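Local coordinates for protein ribonucleoside triphosphate reductase (Lactobacillus leichmannii, PDB 1L1L) that reduces ribonucleoside triphosphates to deoxyribonucleotides, as an allosterically regulated class II enzyme that depends on coenzyme B12 and works as a monomer, at residues I693-E696 with T697-R701; G27-T30 with Y31-Y35. All coordinates share one frame; numbering follows the deposited sequence.

Contact 1: I693-E696 with T697-R701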
loop_
_atom_site.group_PDB
_atom_site.type_symbol
_atom_site.label_atom_id
_atom_site.label_comp_id
_atom_site.label_asym_id
_atom_site.label_seq_id
_atom_site.Cartn_x
_atom_site.Cartn_y
_atom_site.Cartn_z
ATOM N N ILE A 693 -10.559 3.566 28.112
ATOM C CA ILE A 693 -11.063 3.162 29.427
ATOM C C ILE A 693 -9.904 3.123 30.423
ATOM O O ILE A 693 -8.737 3.113 30.025
ATOM C CB ILE A 693 -11.711 1.759 29.370
ATOM C CG1 ILE A 693 -10.696 0.748 28.824
ATOM C CG2 ILE A 693 -12.968 1.801 28.518
ATOM C CD1 ILE A 693 -11.189 -0.677 28.760
ATOM N N ASP A 694 -10.221 3.107 31.714
ATOM C CA ASP A 694 -9.184 3.060 32.742
ATOM C C ASP A 694 -8.703 1.625 32.929
ATOM O O ASP A 694 -9.312 0.693 32.409
ATOM C CB ASP A 694 -9.718 3.614 34.069
ATOM C CG ASP A 694 -10.931 2.851 34.583
ATOM O OD1 ASP A 694 -10.837 1.614 34.753
ATOM O OD2 ASP A 694 -11.977 3.495 34.825
ATOM N N LYS A 695 -7.615 1.444 33.672
ATOM C CA LYS A 695 -7.086 0.106 33.892
ATOM C C LYS A 695 -8.107 -0.808 34.559
ATOM O O LYS A 695 -8.270 -1.960 34.160
ATOM C CB LYS A 695 -5.816 0.155 34.744
ATOM C CG LYS A 695 -5.153 -1.212 34.892
ATOM C CD LYS A 695 -3.858 -1.167 35.689
ATOM C CE LYS A 695 -3.190 -2.538 35.709
ATOM N NZ LYS A 695 -1.888 -2.543 36.433
ATOM N N GLU A 696 -8.796 -0.291 35.571
ATOM C CA GLU A 696 -9.797 -1.073 36.292
ATOM C C GLU A 696 -10.867 -1.656 35.382
ATOM O O GLU A 696 -11.238 -2.824 35.520
ATOM C CB GLU A 696 -10.460 -0.216 37.376
ATOM C CG GLU A 696 -9.804 -0.343 38.745
ATOM C CD GLU A 696 -10.626 -1.185 39.716
ATOM O OE1 GLU A 696 -11.263 -2.161 39.267
ATOM O OE2 GLU A 696 -10.626 -0.877 40.932
ATOM N N THR A 697 -11.364 -0.842 34.454
ATOM C CA THR A 697 -12.399 -1.293 33.532
ATOM C C THR A 697 -11.835 -2.342 32.593
ATOM O O THR A 697 -12.499 -3.323 32.271
ATOM C CB THR A 697 -12.949 -0.136 32.686
ATOM O OG1 THR A 697 -13.485 0.876 33.545
ATOM C CG2 THR A 697 -14.041 -0.638 31.758
ATOM N N TYR A 698 -10.607 -2.122 32.140
ATOM C CA TYR A 698 -9.974 -3.069 31.241
ATOM C C TYR A 698 -9.872 -4.456 31.864
ATOM O O TYR A 698 -10.223 -5.449 31.240
ATOM C CB TYR A 698 -8.578 -2.583 30.843
ATOM C CG TYR A 698 -7.739 -3.673 30.231
ATOM C CD1 TYR A 698 -6.819 -4.383 31.000
ATOM C CD2 TYR A 698 -7.915 -4.048 28.899
ATOM C CE1 TYR A 698 -6.093 -5.448 30.458
ATOM C CE2 TYR A 698 -7.199 -5.108 28.348
ATOM C CZ TYR A 698 -6.291 -5.804 29.133
ATOM O OH TYR A 698 -5.588 -6.858 28.589
ATOM N N GLU A 699 -9.388 -4.521 33.100
ATOM C CA GLU A 699 -9.240 -5.800 33.773
ATOM C C GLU A 699 -10.586 -6.500 33.931
ATOM O O GLU A 699 -10.696 -7.708 33.704
ATOM C CB GLU A 699 -8.582 -5.591 35.132
ATOM C CG GLU A 699 -7.368 -4.690 35.044
ATOM C CD GLU A 699 -6.530 -4.711 36.296
ATOM O OE1 GLU A 699 -7.096 -4.517 37.395
ATOM O OE2 GLU A 699 -5.300 -4.916 36.181
ATOM N N LYS A 700 -11.613 -5.740 34.308
ATOM C CA LYS A 700 -12.944 -6.311 34.476
ATOM C C LYS A 700 -13.438 -6.905 33.156
ATOM O O LYS A 700 -13.853 -8.065 33.094
ATOM C CB LYS A 700 -13.932 -5.245 34.960
ATOM C CG LYS A 700 -13.686 -4.750 36.377
ATOM C CD LYS A 700 -14.831 -3.876 36.863
ATOM C CE LYS A 700 -14.633 -3.448 38.310
ATOM N NZ LYS A 700 -15.866 -2.815 38.869
ATOM N N ARG A 701 -13.377 -6.100 32.100
ATOM C CA ARG A 701 -13.816 -6.526 30.777
ATOM C C ARG A 701 -13.056 -7.730 30.216
ATOM O O ARG A 701 -13.663 -8.656 29.686
ATOM C CB ARG A 701 -13.721 -5.349 29.808
ATOM C CG ARG A 701 -14.707 -4.244 30.123
ATOM C CD ARG A 701 -16.120 -4.769 29.968
ATOM N NE ARG A 701 -16.370 -5.158 28.586
ATOM C CZ ARG A 701 -16.576 -4.291 27.598
ATOM N NH1 ARG A 701 -16.567 -2.989 27.859
ATOM N NH2 ARG A 701 -16.785 -4.723 26.358
HETATM O O HOH W 1 -13.623 3.322 32.086
#

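Contact 2: G27-T30 with Y31-Y35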
loop_
_atom_site.group_PDB
_atom_site.type_symbol
_atom_site.label_atom_id
_atom_site.label_comp_id
_atom_site.label_asym_id
_atom_site.label_seq_id
_atom_site.Cartn_x
_atom_site.Cartn_y
_atom_site.Cartn_z
ATOM N N GLY A 27 -5.677 -10.113 16.717
ATOM C CA GLY A 27 -4.900 -10.879 15.755
ATOM C C GLY A 27 -5.496 -12.045 14.991
ATOM O O GLY A 27 -5.605 -12.004 13.767
ATOM N N TRP A 28 -5.868 -13.108 15.696
ATOM C CA TRP A 28 -6.409 -14.276 15.020
ATOM C C TRP A 28 -7.634 -13.970 14.189
ATOM O O TRP A 28 -7.775 -14.459 13.067
ATOM C CB TRP A 28 -6.763 -15.364 16.021
ATOM C CG TRP A 28 -7.175 -16.604 15.356
ATOM C CD1 TRP A 28 -6.360 -17.548 14.805
ATOM C CD2 TRP A 28 -8.514 -17.041 15.125
ATOM N NE1 TRP A 28 -7.112 -18.548 14.244
ATOM C CE2 TRP A 28 -8.439 -18.263 14.430
ATOM C CE3 TRP A 28 -9.776 -16.516 15.440
ATOM C CZ2 TRP A 28 -9.575 -18.973 14.042
ATOM C CZ3 TRP A 28 -10.901 -17.219 15.056
ATOM C CH2 TRP A 28 -10.793 -18.438 14.362
ATOM N N VAL A 29 -8.539 -13.184 14.751
ATOM C CA VAL A 29 -9.750 -12.833 14.035
ATOM C C VAL A 29 -9.393 -12.133 12.722
ATOM O O VAL A 29 -9.930 -12.467 11.660
ATOM C CB VAL A 29 -10.631 -11.906 14.895
ATOM C CG1 VAL A 29 -11.831 -11.462 14.101
ATOM C CG2 VAL A 29 -11.061 -12.628 16.163
ATOM N N THR A 30 -8.488 -11.163 12.808
ATOM C CA THR A 30 -8.054 -10.412 11.635
ATOM C C THR A 30 -7.467 -11.349 10.593
ATOM O O THR A 30 -7.731 -11.215 9.405
ATOM C CB THR A 30 -6.996 -9.349 12.007
ATOM O OG1 THR A 30 -7.592 -8.372 12.867
ATOM C CG2 THR A 30 -6.467 -8.652 10.748
ATOM N N TYR A 31 -6.677 -12.319 11.043
ATOM C CA TYR A 31 -6.089 -13.263 10.114
ATOM C C TYR A 31 -7.155 -14.072 9.373
ATOM O O TYR A 31 -7.107 -14.204 8.149
ATOM C CB TYR A 31 -5.141 -14.221 10.854
ATOM C CG TYR A 31 -4.974 -15.527 10.122
ATOM C CD1 TYR A 31 -4.366 -15.577 8.861
ATOM C CD2 TYR A 31 -5.498 -16.714 10.649
ATOM C CE1 TYR A 31 -4.288 -16.784 8.141
ATOM C CE2 TYR A 31 -5.427 -17.913 9.935
ATOM C CZ TYR A 31 -4.825 -17.942 8.692
ATOM O OH TYR A 31 -4.770 -19.132 8.000
ATOM N N LYS A 32 -8.115 -14.609 10.121
ATOM C CA LYS A 32 -9.175 -15.430 9.554
ATOM C C LYS A 32 -10.037 -14.774 8.494
ATOM O O LYS A 32 -10.456 -15.417 7.538
ATOM C CB LYS A 32 -10.090 -15.945 10.668
ATOM C CG LYS A 32 -9.421 -16.953 11.563
ATOM C CD LYS A 32 -9.013 -18.203 10.777
ATOM C CE LYS A 32 -10.218 -19.026 10.364
ATOM N NZ LYS A 32 -9.799 -20.305 9.743
ATOM N N ARG A 33 -10.317 -13.491 8.666
ATOM C CA ARG A 33 -11.152 -12.811 7.702
ATOM C C ARG A 33 -10.349 -12.000 6.692
ATOM O O ARG A 33 -10.935 -11.278 5.891
ATOM C CB ARG A 33 -12.143 -11.908 8.440
ATOM C CG ARG A 33 -11.477 -10.802 9.233
ATOM C CD ARG A 33 -12.485 -10.022 10.071
ATOM N NE ARG A 33 -13.621 -9.557 9.274
ATOM C CZ ARG A 33 -14.390 -8.524 9.606
ATOM N NH1 ARG A 33 -14.144 -7.844 10.719
ATOM N NH2 ARG A 33 -15.404 -8.174 8.824
ATOM N N THR A 34 -9.022 -12.134 6.702
ATOM C CA THR A 34 -8.183 -11.367 5.783
ATOM C C THR A 34 -7.146 -12.132 4.969
ATOM O O THR A 34 -6.957 -11.858 3.781
ATOM C CB THR A 34 -7.403 -10.265 6.525
ATOM O OG1 THR A 34 -8.263 -9.613 7.462
ATOM C CG2 THR A 34 -6.855 -9.236 5.526
ATOM N N TYR A 35 -6.453 -13.076 5.600
ATOM C CA TYR A 35 -5.408 -13.813 4.892
ATOM C C TYR A 35 -5.610 -15.314 4.732
ATOM O O TYR A 35 -4.844 -15.962 4.015
ATOM C CB TYR A 35 -4.061 -13.562 5.569
ATOM C CG TYR A 35 -3.748 -12.103 5.743
ATOM C CD1 TYR A 35 -3.604 -11.558 7.017
ATOM C CD2 TYR A 35 -3.637 -11.250 4.637
ATOM C CE1 TYR A 35 -3.362 -10.203 7.196
ATOM C CE2 TYR A 35 -3.395 -9.887 4.805
ATOM C CZ TYR A 35 -3.259 -9.374 6.091
ATOM O OH TYR A 35 -3.017 -8.033 6.292
#

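Contact 1: I693-E696 with T697-R701
Asp-694 O takes the amide of Tyr-698, with N to O at 3.1 Å, and this opens helix 695-704. The next two backbone bonds run from Glu-699 N to Lys-695 O and from Lys-700 N to Glu-696 O, both i to i+4. Asp-694 CG sits between backbone N and carbonyl carbon (chi1 59°), which folds the carboxylate back over the helix end, where OD1 accepts from Thr-697 N at a short 2.5 Å with an N-H...O angle of 158°. The side chains of Asp-694 and Thr-697 cross at about a right angle, with Thr-697 OG1 3.0 Å from Asp-694 OD1; the hydroxyl proton has another acceptor within reach. A water lies 2.9 Å from Thr-697 OG1 and reaches Asp-694 N and OD2 by weak bonds. On the apolar side, Ile-693 stretches past the cap so that CD1 lies 3.8 Å from Tyr-698 CB, while its CB meets Thr-697 CB at 4.0 Å. The extended Lys-695 crosses Glu-699 obliquely, its CE against Glu-699 OE2 at 3.2 Å, while Lys-695 NZ stays 4.2 Å from OE2, beyond a salt bridge. Tyr-698 leans on Pro-609 and Lys-611 of strand 603-611. Asp-694 is the N-cap, and the Ile-693/Tyr-698 contact straddling it, from the residue before the cap to the fourth helical residue, is a hydrophobic staple; together they are typical of a helix start.

Contact 2: G27-T30 with Y31-Y35
Tyr-31 takes up the first bond, its N giving to Gly-27 O at 2.9 Å, while its CB rests against Trp-28 O. The ring beyond only brushes the indole, CD2 lying 4.3 Å from Trp-28 CD1; it meets Trp-48 edge-to-face, and its OH bonds to Thr-51. Lys-32 follows with N to Trp-28 O, and its side chain does the main packing. Curled through chi2 and chi3 (-62° and -71°), it doubles back over one face of the indole. Lys-32 CG stands 3.3 Å from the centroid of the six-membered ring of Trp-28, 16° off the normal, a close CH-pi contact, and CD follows at 3.4 Å from Trp-28 CZ2. Its ammonium goes on to Ser-45 OG and Glu-46 O. Arg-33 closes the last regular backbone bond, N to Val-29 O at 3.2 Å; its CG lies against the same carbonyl, and the guanidinium leaves for Arg-576 O and the ring of Phe-577. At Thr-34 the pattern changes. Its N is too badly angled to serve Thr-30 O and bonds instead to Tyr-31 O, and Thr-34 OG1 gives to Thr-30 O at 2.6 Å, tilted from the carbonyl plane. Tyr-35 N also gives to Tyr-31 O, leaving that oxygen with two donors. The final turn of helix 27-32 is thus finished partly by a hydroxyl standing in for an amide, while the lysine spends its methylenes on an aromatic face and carries its charge to polar partners beyond it.

In the fold
Each contact is local to one end of a short helix: contact 1 at the start of 695-704, contact 2 along 27-32 and past its end. Contact 1 is a surface feature, its centre about 35 Å from the centre of the chain, while that of contact 2, partly buried, lies about 18 Å from it. Their nearest atoms are about 12 Å apart, but strand 570-578 serves both: Ile-693 meets Tyr-570 and Ile-572, Val-29 meets Phe-577. Contact 1 has a carboxylate and a water at its polar end; contact 2 is hemmed in by helices 551-557, 583-589 and 709-719, and relies more on aromatic packing. A weak Tyr-698 OH to Lys-25 NZ hydrogen bond is a further, slight link.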